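CCMAN5 (Cellulosimicrobium cellulans, PDB 2XSG) hydrolyses alpha-mannosides as a family GH92 glycosidase and enables mannose-6-phosphate modification of recombinant human lysosomal enzymes made in yeast. Local coordinates at residues G76-V81 and E164-S169; A37-R42 and S60-T65; T168-S173 and D230-G235; Y196-T201 and F397-P402. One frame throughout, in Å; residues are numbered along the deposited sequence.

Contacts 1, 2 and 4 are largely buried, whereas contact 3 is only partly so and lies toward the surface. Contacts 1 to 3 join parts of the N-terminal beta domain, but contact 4 ties that domain to a loop of the catalytic domain. Contact 2 is a true antiparallel strand pair with small apolar patches; contact 3 keeps one such pair and adds hydroxyl bonds. Contact 1 relies on one backbone bond, an amide-carboxylate bond and waters, contact 4 on a single backbone bridge and a proline over a ring. Contacts 1 and 3 share Thr168 and Ser169. Asp78 of contact 1 touches all the others, through Thr65 of contact 2, Arg170 of contact 3 and the Tyr200 hydroxyl of contact 4.

Contact 1 of 4, residues G76-V81 and E164-S169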
loop_
_atom_site.group_PDB
_atom_site.type_symbol
_atom_site.label_atom_id
_atom_site.label_comp_id
_atom_site.label_asym_id
_atom_site.label_seq_id
_atom_site.Cartn_x
_atom_site.Cartn_y
_atom_site.Cartn_z
ATOM N N GLY A 76 -11.047 -1.136 -8.134
ATOM C CA GLY A 76 -10.786 -0.720 -9.524
ATOM C C GLY A 76 -11.027 -1.859 -10.507
ATOM O O GLY A 76 -12.029 -2.576 -10.394
ATOM N N GLY A 77 -10.102 -2.035 -11.455
ATOM C CA GLY A 77 -10.258 -3.050 -12.518
ATOM C C GLY A 77 -11.175 -2.579 -13.648
ATOM O O GLY A 77 -11.705 -3.398 -14.400
ATOM N N ASP A 78 -11.349 -1.259 -13.765
ATOM C CA ASP A 78 -12.208 -0.638 -14.784
ATOM C C ASP A 78 -11.554 -0.592 -16.158
ATOM O O ASP A 78 -10.328 -0.496 -16.266
ATOM C CB ASP A 78 -12.543 0.819 -14.419
ATOM C CG ASP A 78 -13.332 0.944 -13.119
ATOM O OD1 ASP A 78 -12.779 1.479 -12.120
ATOM O OD2 ASP A 78 -14.498 0.509 -13.110
ATOM N N LEU A 79 -12.406 -0.618 -17.187
ATOM C CA LEU A 79 -12.038 -0.338 -18.566
ATOM C C LEU A 79 -11.164 -1.462 -19.133
ATOM O O LEU A 79 -9.946 -1.314 -19.243
ATOM C CB LEU A 79 -11.345 1.019 -18.685
ATOM C CG LEU A 79 -11.562 1.860 -19.952
ATOM C CD1 LEU A 79 -11.273 3.337 -19.660
ATOM C CD2 LEU A 79 -10.701 1.364 -21.116
ATOM N N LEU A 80 -11.808 -2.571 -19.484
ATOM C CA LEU A 80 -11.103 -3.737 -19.981
ATOM C C LEU A 80 -10.977 -3.656 -21.489
ATOM O O LEU A 80 -11.982 -3.571 -22.203
ATOM C CB LEU A 80 -11.793 -5.040 -19.533
ATOM C CG LEU A 80 -11.195 -6.377 -20.012
ATOM C CD1 LEU A 80 -9.866 -6.666 -19.323
ATOM C CD2 LEU A 80 -12.187 -7.524 -19.771
ATOM N N VAL A 81 -9.737 -3.659 -21.966
ATOM C CA VAL A 81 -9.442 -3.674 -23.402
ATOM C C VAL A 81 -8.914 -5.053 -23.822
ATOM O O VAL A 81 -7.878 -5.494 -23.341
ATOM C CB VAL A 81 -8.421 -2.573 -23.774
ATOM C CG1 VAL A 81 -7.943 -2.715 -25.252
ATOM C CG2 VAL A 81 -8.992 -1.150 -23.478
ATOM N N GLU A 164 -18.082 -2.752 -18.241
ATOM C CA GLU A 164 -18.748 -3.354 -17.086
ATOM C C GLU A 164 -17.721 -3.875 -16.074
ATOM O O GLU A 164 -17.945 -3.779 -14.879
ATOM C CB GLU A 164 -19.697 -4.471 -17.527
ATOM C CG GLU A 164 -20.653 -4.944 -16.425
ATOM C CD GLU A 164 -20.010 -5.956 -15.471
ATOM O OE1 GLU A 164 -18.973 -6.556 -15.823
ATOM O OE2 GLU A 164 -20.539 -6.141 -14.352
ATOM N N THR A 165 -16.600 -4.414 -16.573
ATOM C CA THR A 165 -15.554 -5.067 -15.760
ATOM C C THR A 165 -15.146 -4.217 -14.557
ATOM O O THR A 165 -14.800 -3.035 -14.700
ATOM C CB THR A 165 -14.299 -5.393 -16.608
ATOM O OG1 THR A 165 -14.692 -6.045 -17.817
ATOM C CG2 THR A 165 -13.314 -6.283 -15.846
ATOM N N ASN A 166 -15.250 -4.818 -13.373
ATOM C CA ASN A 166 -14.742 -4.213 -12.137
ATOM C C ASN A 166 -14.356 -5.311 -11.162
ATOM O O ASN A 166 -15.007 -6.355 -11.137
ATOM C CB ASN A 166 -15.793 -3.290 -11.510
ATOM C CG ASN A 166 -15.238 -2.483 -10.354
ATOM O OD1 ASN A 166 -15.175 -2.966 -9.227
ATOM N ND2 ASN A 166 -14.858 -1.232 -10.623
ATOM N N ASN A 167 -13.323 -5.062 -10.356
ATOM C CA ASN A 167 -12.851 -6.035 -9.365
ATOM C C ASN A 167 -13.841 -6.344 -8.248
ATOM O O ASN A 167 -13.780 -7.423 -7.640
ATOM C CB ASN A 167 -11.475 -5.633 -8.800
ATOM C CG ASN A 167 -10.363 -5.828 -9.818
ATOM O OD1 ASN A 167 -10.435 -6.724 -10.662
ATOM N ND2 ASN A 167 -9.350 -4.994 -9.757
ATOM N N THR A 168 -14.761 -5.414 -8.006
ATOM C CA THR A 168 -15.780 -5.600 -6.981
ATOM C C THR A 168 -17.189 -5.288 -7.461
ATOM O O THR A 168 -18.069 -6.124 -7.333
ATOM C CB THR A 168 -15.463 -4.792 -5.710
ATOM O OG1 THR A 168 -14.317 -5.358 -5.074
ATOM C CG2 THR A 168 -16.636 -4.829 -4.729
ATOM N N SER A 169 -17.425 -4.095 -7.999
ATOM C CA SER A 169 -18.804 -3.714 -8.313
ATOM C C SER A 169 -18.865 -2.541 -9.267
ATOM O O SER A 169 -18.362 -1.454 -8.962
ATOM C CB SER A 169 -19.587 -3.380 -7.022
ATOM O OG SER A 169 -20.893 -2.909 -7.316
HETATM O O HOH W 1 -13.871 -1.401 -7.389
HETATM O O HOH W 2 -14.890 -1.516 -17.034
#
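Thr165 packs into the bend formed by Gly77 and Leu80. Its OG1, beside the backbone N (chi1 -48°), lies 3.5 Å from Leu80 CB, leaving CG2 anti to that N and 3.6 Å from Gly77 O. The Thr165 carbonyl receives the CA-H of Asp78, CA to O 3.5 Å, and through a water is joined to the backbone N of Leu79. Because a side chain at Gly77 would run into the Asn167 amide, the glycine lets the backbones close in, and Asn167 N gives a nearly straight 2.8 Å hydrogen bond to Gly76 O. Asn166 works at both ends of its amide. ND2 donates to Asp78 OD2 at 3.1 Å, reaching it from above the carboxylate plane, and OD1 accepts Thr168 N and Ser169 N, an Asx motif that fixes the amide's rotation. A leucine in place of Asn166 would probably leave Asp78 OD2 without this donor and the turn without its acceptor. The Tyr200 hydroxyl bonds Asp78 OD1 as well as Asn166 ND2, and Arg42 of strand 40-44 holds Asn167 OD1. Strand 80-84 edges a five-stranded sheet beside strand 158-162, from which the loop 164-169 leads to strand 169-179 of the large antiparallel sheet.

Contact 2 of 4, residues A37-R42 and S60-T65; sequences AKVNPR and SGFTHT
Asn40 and Thr63 form a hydrogen-bonded antiparallel pair, each backbone N donating to the other's carbonyl O, both at 3.0 Å. One residue on, Pro41 and Phe62 make a non-hydrogen-bonded pair whose side chains share a face: Pro41 CB touches Phe62 CE1 at 3.9 Å. On that face Val39 adds its CG1, placed anti to the backbone N (chi1 -162°), 3.9 Å from Phe62 CB. The opposite face carries Thr63 and is more polar. Thr63 CG2 meets the extended Arg42 chain about at right angles, 4.0 Å from NH1, and Thr63 OG1 binds two waters. One of these waters lies at the edge of the Arg42 guanidinium, in its plane; the other also donates to Lys38 O and Thr65 O, tying the two segments together beyond the paired residues. At one end, Arg42 N bonds Gly61 O at 2.8 Å and Ser60 N returns to Arg42 O; at the other, Lys38 N donates to His64 O at 2.9 Å. Farther out, the His64 imidazole bonds His147 and the carbonyl of Leu79, while Asn167 accepts from Arg42 NH2. Strand 40-44 is an outer strand of a three-stranded antiparallel sheet with 58-63 in the middle. Strand 133-140 covers the Val39 and Phe62 side chains, and strand 80-84 lies against Arg42 and Thr63.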
loop_
_atom_site.group_PDB
_atom_site.type_symbol
_atom_site.label_atom_id
_atom_site.label_comp_id
_atom_site.label_asym_id
_atom_site.label_seq_id
_atom_site.Cartn_x
_atom_site.Cartn_y
_atom_site.Cartn_z
ATOM N N ALA A 37 -3.271 5.706 -13.721
ATOM C CA ALA A 37 -3.375 4.665 -14.742
ATOM C C ALA A 37 -2.539 3.466 -14.369
ATOM O O ALA A 37 -1.336 3.584 -14.106
ATOM C CB ALA A 37 -2.957 5.198 -16.087
ATOM N N LYS A 38 -3.192 2.308 -14.331
ATOM C CA LYS A 38 -2.559 1.058 -13.918
ATOM C C LYS A 38 -3.016 0.029 -14.921
ATOM O O LYS A 38 -4.141 -0.472 -14.821
ATOM C CB LYS A 38 -3.005 0.657 -12.501
ATOM C CG LYS A 38 -2.481 1.591 -11.385
ATOM C CD LYS A 38 -2.963 1.152 -10.005
ATOM C CE LYS A 38 -1.821 1.114 -9.008
ATOM N NZ LYS A 38 -1.378 2.425 -8.539
ATOM N N VAL A 39 -2.155 -0.267 -15.900
ATOM C CA VAL A 39 -2.570 -1.054 -17.055
ATOM C C VAL A 39 -2.214 -2.507 -16.742
ATOM O O VAL A 39 -1.077 -2.949 -16.957
ATOM C CB VAL A 39 -1.918 -0.576 -18.356
ATOM C CG1 VAL A 39 -2.682 -1.107 -19.559
ATOM C CG2 VAL A 39 -1.845 0.946 -18.402
ATOM N N ASN A 40 -3.197 -3.213 -16.193
ATOM C CA ASN A 40 -2.996 -4.551 -15.623
ATOM C C ASN A 40 -3.574 -5.615 -16.524
ATOM O O ASN A 40 -4.772 -5.565 -16.833
ATOM C CB ASN A 40 -3.665 -4.655 -14.250
ATOM C CG ASN A 40 -3.110 -5.801 -13.401
ATOM O OD1 ASN A 40 -3.863 -6.483 -12.702
ATOM N ND2 ASN A 40 -1.796 -6.024 -13.471
ATOM N N PRO A 41 -2.738 -6.596 -16.936
ATOM C CA PRO A 41 -3.296 -7.748 -17.617
ATOM C C PRO A 41 -4.321 -8.414 -16.706
ATOM O O PRO A 41 -4.177 -8.331 -15.490
ATOM C CB PRO A 41 -2.071 -8.675 -17.792
ATOM C CG PRO A 41 -1.071 -8.206 -16.738
ATOM C CD PRO A 41 -1.281 -6.730 -16.726
ATOM N N ARG A 42 -5.342 -9.052 -17.283
ATOM C CA ARG A 42 -6.337 -9.790 -16.508
ATOM C C ARG A 42 -6.303 -11.276 -16.800
ATOM O O ARG A 42 -6.607 -11.692 -17.913
ATOM C CB ARG A 42 -7.746 -9.266 -16.800
ATOM C CG ARG A 42 -8.802 -9.698 -15.773
ATOM C CD ARG A 42 -10.038 -8.782 -15.888
ATOM N NE ARG A 42 -10.949 -8.871 -14.738
ATOM C CZ ARG A 42 -10.763 -8.263 -13.564
ATOM N NH1 ARG A 42 -9.667 -7.547 -13.349
ATOM N NH2 ARG A 42 -11.663 -8.401 -12.587
ATOM N N SER A 60 -7.374 -12.372 -20.660
ATOM C CA SER A 60 -8.396 -11.752 -21.477
ATOM C C SER A 60 -7.820 -10.458 -22.066
ATOM O O SER A 60 -7.484 -10.420 -23.249
ATOM C CB SER A 60 -9.654 -11.518 -20.633
ATOM O OG SER A 60 -9.314 -10.780 -19.464
ATOM N N GLY A 61 -7.639 -9.426 -21.245
ATOM C CA GLY A 61 -7.131 -8.129 -21.712
ATOM C C GLY A 61 -6.509 -7.251 -20.629
ATOM O O GLY A 61 -5.991 -7.753 -19.634
ATOM N N PHE A 62 -6.573 -5.932 -20.821
ATOM C CA PHE A 62 -5.981 -4.972 -19.884
ATOM C C PHE A 62 -7.011 -4.024 -19.276
ATOM O O PHE A 62 -7.817 -3.434 -19.990
ATOM C CB PHE A 62 -4.881 -4.175 -20.585
ATOM C CG PHE A 62 -3.786 -5.040 -21.139
ATOM C CD1 PHE A 62 -2.699 -5.392 -20.342
ATOM C CD2 PHE A 62 -3.858 -5.535 -22.441
ATOM C CE1 PHE A 62 -1.692 -6.198 -20.822
ATOM C CE2 PHE A 62 -2.839 -6.355 -22.943
ATOM C CZ PHE A 62 -1.752 -6.691 -22.123
ATOM N N THR A 63 -6.980 -3.905 -17.948
ATOM C CA THR A 63 -7.816 -2.974 -17.201
ATOM C C THR A 63 -6.940 -1.770 -16.898
ATOM O O THR A 63 -5.719 -1.871 -17.018
ATOM C CB THR A 63 -8.324 -3.612 -15.899
ATOM O OG1 THR A 63 -7.220 -4.142 -15.156
ATOM C CG2 THR A 63 -9.263 -4.740 -16.213
ATOM N N HIS A 64 -7.542 -0.625 -16.545
ATOM C CA HIS A 64 -6.774 0.619 -16.469
ATOM C C HIS A 64 -6.749 1.263 -15.088
ATOM O O HIS A 64 -6.009 2.228 -14.870
ATOM C CB HIS A 64 -7.242 1.613 -17.550
ATOM C CG HIS A 64 -6.883 1.178 -18.935
ATOM N ND1 HIS A 64 -7.512 0.129 -19.567
ATOM C CD2 HIS A 64 -5.899 1.586 -19.770
ATOM C CE1 HIS A 64 -6.958 -0.063 -20.751
ATOM N NE2 HIS A 64 -5.984 0.814 -20.902
ATOM N N THR A 65 -7.585 0.758 -14.180
ATOM C CA THR A 65 -7.636 1.263 -12.804
ATOM C C THR A 65 -7.402 0.125 -11.833
ATOM O O THR A 65 -7.683 -1.043 -12.137
ATOM C CB THR A 65 -8.994 1.959 -12.446
ATOM O OG1 THR A 65 -10.034 0.974 -12.333
ATOM C CG2 THR A 65 -9.376 2.995 -13.493
HETATM O O HOH W 3 -5.850 -2.206 -13.736
HETATM O O HOH W 4 -6.860 -6.686 -14.591
#

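Contact 3 of 4, residues T168-S173 and D230-G235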
loop_
_atom_site.group_PDB
_atom_site.type_symbol
_atom_site.label_atom_id
_atom_site.label_comp_id
_atom_site.label_asym_id
_atom_site.label_seq_id
_atom_site.Cartn_x
_atom_site.Cartn_y
_atom_site.Cartn_z
ATOM N N THR A 168 -14.761 -5.414 -8.006
ATOM C CA THR A 168 -15.780 -5.600 -6.981
ATOM C C THR A 168 -17.189 -5.288 -7.461
ATOM O O THR A 168 -18.069 -6.124 -7.333
ATOM C CB THR A 168 -15.463 -4.792 -5.710
ATOM O OG1 THR A 168 -14.317 -5.358 -5.074
ATOM C CG2 THR A 168 -16.636 -4.829 -4.729
ATOM N N SER A 169 -17.425 -4.095 -7.999
ATOM C CA SER A 169 -18.804 -3.714 -8.313
ATOM C C SER A 169 -18.865 -2.541 -9.267
ATOM O O SER A 169 -18.362 -1.454 -8.962
ATOM C CB SER A 169 -19.587 -3.380 -7.022
ATOM O OG SER A 169 -20.893 -2.909 -7.316
ATOM N N ARG A 170 -19.483 -2.789 -10.415
ATOM C CA ARG A 170 -19.782 -1.756 -11.383
ATOM C C ARG A 170 -21.112 -1.107 -11.005
ATOM O O ARG A 170 -22.126 -1.801 -10.858
ATOM C CB ARG A 170 -19.836 -2.356 -12.803
ATOM C CG ARG A 170 -20.586 -1.531 -13.863
ATOM C CD ARG A 170 -19.973 -0.125 -14.109
ATOM N NE ARG A 170 -18.675 -0.243 -14.761
ATOM C CZ ARG A 170 -17.510 0.071 -14.201
ATOM N NH1 ARG A 170 -17.441 0.600 -12.978
ATOM N NH2 ARG A 170 -16.399 -0.113 -14.888
ATOM N N ARG A 171 -21.095 0.208 -10.831
ATOM C CA ARG A 171 -22.317 0.953 -10.465
ATOM C C ARG A 171 -22.984 1.612 -11.664
ATOM O O ARG A 171 -24.189 1.479 -11.842
ATOM C CB ARG A 171 -22.057 1.969 -9.333
ATOM C CG ARG A 171 -21.613 1.317 -8.006
ATOM C CD ARG A 171 -22.655 0.297 -7.509
ATOM N NE ARG A 171 -22.183 -0.564 -6.417
ATOM C CZ ARG A 171 -22.213 -0.224 -5.126
ATOM N NH1 ARG A 171 -22.665 0.966 -4.760
ATOM N NH2 ARG A 171 -21.780 -1.068 -4.193
ATOM N N SER A 172 -22.197 2.313 -12.476
ATOM C CA SER A 172 -22.691 2.899 -13.718
ATOM C C SER A 172 -21.525 3.132 -14.683
ATOM O O SER A 172 -20.362 3.234 -14.260
ATOM C CB SER A 172 -23.455 4.197 -13.468
ATOM O OG SER A 172 -22.604 5.192 -12.932
ATOM N N SER A 173 -21.838 3.201 -15.973
ATOM C CA SER A 173 -20.829 3.508 -16.979
ATOM C C SER A 173 -21.473 4.174 -18.188
ATOM O O SER A 173 -22.699 4.097 -18.366
ATOM C CB SER A 173 -20.086 2.232 -17.415
ATOM O OG SER A 173 -20.953 1.385 -18.161
ATOM N N ASP A 230 -25.392 4.724 -21.998
ATOM C CA ASP A 230 -25.346 5.206 -20.633
ATOM C C ASP A 230 -26.173 4.265 -19.758
ATOM O O ASP A 230 -27.380 4.165 -19.922
ATOM C CB ASP A 230 -25.917 6.625 -20.582
ATOM C CG ASP A 230 -25.643 7.326 -19.270
ATOM O OD1 ASP A 230 -24.952 6.755 -18.392
ATOM O OD2 ASP A 230 -26.127 8.478 -19.129
ATOM N N GLY A 231 -25.527 3.577 -18.828
ATOM C CA GLY A 231 -26.227 2.570 -18.025
ATOM C C GLY A 231 -25.295 1.965 -17.003
ATOM O O GLY A 231 -24.636 2.686 -16.262
ATOM N N VAL A 232 -25.246 0.638 -16.971
ATOM C CA VAL A 232 -24.396 -0.103 -16.039
ATOM C C VAL A 232 -23.408 -0.953 -16.832
ATOM O O VAL A 232 -22.189 -0.714 -16.777
ATOM C CB VAL A 232 -25.239 -0.986 -15.105
ATOM C CG1 VAL A 232 -24.358 -1.658 -14.067
ATOM C CG2 VAL A 232 -26.294 -0.149 -14.410
ATOM N N ASP A 233 -23.937 -1.929 -17.575
ATOM C CA ASP A 233 -23.134 -2.721 -18.516
ATOM C C ASP A 233 -23.177 -2.028 -19.878
ATOM O O ASP A 233 -24.184 -2.120 -20.608
ATOM C CB ASP A 233 -23.698 -4.143 -18.614
ATOM C CG ASP A 233 -22.815 -5.097 -19.416
ATOM O OD1 ASP A 233 -21.847 -4.653 -20.063
ATOM O OD2 ASP A 233 -23.098 -6.322 -19.391
ATOM N N THR A 234 -22.102 -1.314 -20.214
ATOM C CA THR A 234 -21.958 -0.736 -21.547
ATOM C C THR A 234 -20.587 -1.114 -22.096
ATOM O O THR A 234 -19.701 -1.565 -21.346
ATOM C CB THR A 234 -22.142 0.834 -21.572
ATOM O OG1 THR A 234 -21.066 1.472 -20.875
ATOM C CG2 THR A 234 -23.454 1.248 -20.928
ATOM N N GLY A 235 -20.421 -0.940 -23.404
ATOM C CA GLY A 235 -19.143 -1.161 -24.046
ATOM C C GLY A 235 -19.099 -0.728 -25.489
ATOM O O GLY A 235 -20.113 -0.307 -26.055
#
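Ser173 and Gly231 are joined as a hydrogen-bonded antiparallel pair just past a classic beta bulge, in which Arg171 and Ser172 both face Thr192 of the adjoining strand 185-195. Gly231 N and Ser173 N each donate to the other residue's O at 2.9 Å. Before the bulge, Arg170 runs past Val232 in the opposite direction. Its CB lies 3.1 Å from Glu164 O, in the preceding loop. CG, anti to the backbone N (chi1 160°), lies 3.4 Å from Val232 O and 3.8 Å from Val232 CG1. Bends at chi2 and chi3 then fold the chain back, and CD stays 3.5 Å from the same Val232 O, which comes at the edge of the guanidinium, near its plane. NE donates to Leu163 O, and NH2 ends in a salt bridge with Asp78, a carboxylate that probably helps to balance the buried charge. The second methyl of this valine, Val232 CG2, rests 3.7 Å from Arg171 O. Arg171 itself leads away from the contact, and its NE donates to Ser169 OG, which lies close to the guanidinium plane. The pairing of strands 169-179 and 228-231 in the large antiparallel sheet is supplemented by hydroxyls: Ser173 OG donates to Val232 O at 2.8 Å and accepts from Thr234 OG1 at 2.7 Å.

Contact 4 of 4, residues Y196-T201 and F397-P402; sequences YNAAYT and FVHSVP
The Tyr200 ring carries Pro402 over one face, in a CH-pi contact: Pro402 CB lies 3.9 Å from the ring centroid and 14° off its normal. Pro402 CA sits nearer the rim, 3.5 Å from Tyr200 CD1, while the proline CD meets CD2 along the other flank. The His399 imidazole has Ala199 O at its edge, near its plane, and the methyl of Ala198 3.7 Å from ND1; Trp406 stacks on this imidazole. Tyr200 CB lies 3.3 Å from Val401 O, and with CG between the backbone N and the carbonyl carbon (chi1 65°) the ring is laid along the proline. The backbones touch at a single bridge, where His399 N donates straight to Ala199 O at 2.8 Å and Thr201 N more loosely to His399 O at 3.2 Å. A water links Ala199 N to Phe397 O. The Tyr200 hydroxyl reaches Asp78 and Asn166, so a leucine in its place is likely to leave those two polar groups without their shared partner and Pro402 without a flat surface. Strand 198-208 lies between strands 185-195 and 248-255 of the large antiparallel sheet of the N-terminal domain. The facing loop, between helices 368-387 and 409-418, comes from the catalytic domain, making this a join between the two.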
loop_
_atom_site.group_PDB
_atom_site.type_symbol
_atom_site.label_atom_id
_atom_site.label_comp_id
_atom_site.label_asym_id
_atom_site.label_seq_id
_atom_site.Cartn_x
_atom_site.Cartn_y
_atom_site.Cartn_z
ATOM N N TYR A 196 -15.064 -1.447 -0.820
ATOM C CA TYR A 196 -15.090 -1.361 0.649
ATOM C C TYR A 196 -16.105 -0.382 1.260
ATOM O O TYR A 196 -17.209 -0.805 1.638
ATOM C CB TYR A 196 -13.669 -1.205 1.237
ATOM C CG TYR A 196 -13.615 -1.569 2.694
ATOM C CD1 TYR A 196 -13.889 -2.894 3.122
ATOM C CD2 TYR A 196 -13.327 -0.597 3.661
ATOM C CE1 TYR A 196 -13.861 -3.224 4.475
ATOM C CE2 TYR A 196 -13.289 -0.919 5.020
ATOM C CZ TYR A 196 -13.560 -2.229 5.416
ATOM O OH TYR A 196 -13.525 -2.538 6.747
ATOM N N ASN A 197 -15.763 0.907 1.358
ATOM C CA ASN A 197 -16.667 1.886 1.975
ATOM C C ASN A 197 -17.376 2.813 1.001
ATOM O O ASN A 197 -18.394 3.410 1.346
ATOM C CB ASN A 197 -15.928 2.789 2.982
ATOM C CG ASN A 197 -15.597 2.083 4.284
ATOM O OD1 ASN A 197 -16.302 1.173 4.724
ATOM N ND2 ASN A 197 -14.518 2.517 4.915
ATOM N N ALA A 198 -16.821 2.983 -0.193
ATOM C CA ALA A 198 -17.201 4.133 -1.007
ATOM C C ALA A 198 -17.258 3.826 -2.473
ATOM O O ALA A 198 -16.486 3.009 -2.977
ATOM C CB ALA A 198 -16.215 5.274 -0.779
ATOM N N ALA A 199 -18.170 4.499 -3.159
ATOM C CA ALA A 199 -18.152 4.546 -4.606
ATOM C C ALA A 199 -17.130 5.600 -5.032
ATOM O O ALA A 199 -16.738 6.464 -4.220
ATOM C CB ALA A 199 -19.535 4.891 -5.147
ATOM N N TYR A 200 -16.713 5.525 -6.299
ATOM C CA TYR A 200 -15.786 6.474 -6.922
ATOM C C TYR A 200 -16.162 6.614 -8.408
ATOM O O TYR A 200 -16.688 5.689 -9.009
ATOM C CB TYR A 200 -14.334 5.985 -6.801
ATOM C CG TYR A 200 -14.087 4.704 -7.577
ATOM C CD1 TYR A 200 -14.232 3.456 -6.976
ATOM C CD2 TYR A 200 -13.723 4.749 -8.927
ATOM C CE1 TYR A 200 -14.023 2.283 -7.707
ATOM C CE2 TYR A 200 -13.531 3.583 -9.662
ATOM C CZ TYR A 200 -13.683 2.363 -9.047
ATOM O OH TYR A 200 -13.485 1.225 -9.789
ATOM N N THR A 201 -15.892 7.774 -8.989
ATOM C CA THR A 201 -16.085 7.964 -10.421
ATOM C C THR A 201 -14.808 8.475 -11.090
ATOM O O THR A 201 -14.138 9.375 -10.566
ATOM C CB THR A 201 -17.235 8.942 -10.677
ATOM O OG1 THR A 201 -18.437 8.383 -10.128
ATOM C CG2 THR A 201 -17.426 9.207 -12.186
ATOM N N PHE A 397 -19.717 9.878 0.662
ATOM C CA PHE A 397 -19.485 10.639 -0.553
ATOM C C PHE A 397 -18.977 9.736 -1.667
ATOM O O PHE A 397 -18.450 8.649 -1.421
ATOM C CB PHE A 397 -18.439 11.742 -0.325
ATOM C CG PHE A 397 -18.746 12.649 0.831
ATOM C CD1 PHE A 397 -19.799 13.559 0.759
ATOM C CD2 PHE A 397 -17.977 12.590 1.996
ATOM C CE1 PHE A 397 -20.099 14.401 1.837
ATOM C CE2 PHE A 397 -18.263 13.427 3.085
ATOM C CZ PHE A 397 -19.325 14.342 3.001
ATOM N N VAL A 398 -19.122 10.215 -2.896
ATOM C CA VAL A 398 -18.499 9.585 -4.053
ATOM C C VAL A 398 -17.058 10.106 -4.152
ATOM O O VAL A 398 -16.839 11.313 -4.210
ATOM C CB VAL A 398 -19.287 9.883 -5.350
ATOM C CG1 VAL A 398 -18.542 9.325 -6.556
ATOM C CG2 VAL A 398 -20.700 9.273 -5.266
ATOM N N HIS A 399 -16.078 9.204 -4.141
ATOM C CA HIS A 399 -14.668 9.620 -4.167
ATOM C C HIS A 399 -14.032 9.813 -5.572
ATOM O O HIS A 399 -14.592 9.372 -6.575
ATOM C CB HIS A 399 -13.855 8.702 -3.267
ATOM C CG HIS A 399 -14.023 9.029 -1.820
ATOM N ND1 HIS A 399 -15.191 8.775 -1.129
ATOM C CD2 HIS A 399 -13.198 9.653 -0.950
ATOM C CE1 HIS A 399 -15.063 9.210 0.111
ATOM N NE2 HIS A 399 -13.871 9.755 0.242
ATOM N N SER A 400 -12.894 10.514 -5.637
ATOM C CA SER A 400 -12.308 10.932 -6.927
ATOM C C SER A 400 -11.512 9.831 -7.621
ATOM O O SER A 400 -11.241 9.924 -8.819
ATOM C CB SER A 400 -11.455 12.214 -6.769
ATOM O OG SER A 400 -10.208 11.964 -6.142
ATOM N N VAL A 401 -11.147 8.802 -6.851
ATOM C CA VAL A 401 -10.369 7.634 -7.314
ATOM C C VAL A 401 -10.819 6.444 -6.455
ATOM O O VAL A 401 -11.389 6.663 -5.378
ATOM C CB VAL A 401 -8.851 7.830 -7.107
ATOM C CG1 VAL A 401 -8.307 8.993 -7.946
ATOM C CG2 VAL A 401 -8.522 8.032 -5.621
ATOM N N PRO A 402 -10.575 5.187 -6.909
ATOM C CA PRO A 402 -10.874 4.071 -6.031
ATOM C C PRO A 402 -10.139 4.265 -4.722
ATOM O O PRO A 402 -8.997 4.748 -4.709
ATOM C CB PRO A 402 -10.327 2.845 -6.781
ATOM C CG PRO A 402 -9.631 3.341 -7.961
ATOM C CD PRO A 402 -10.074 4.739 -8.221
HETATM O O HOH W 5 -19.792 6.253 -1.654
#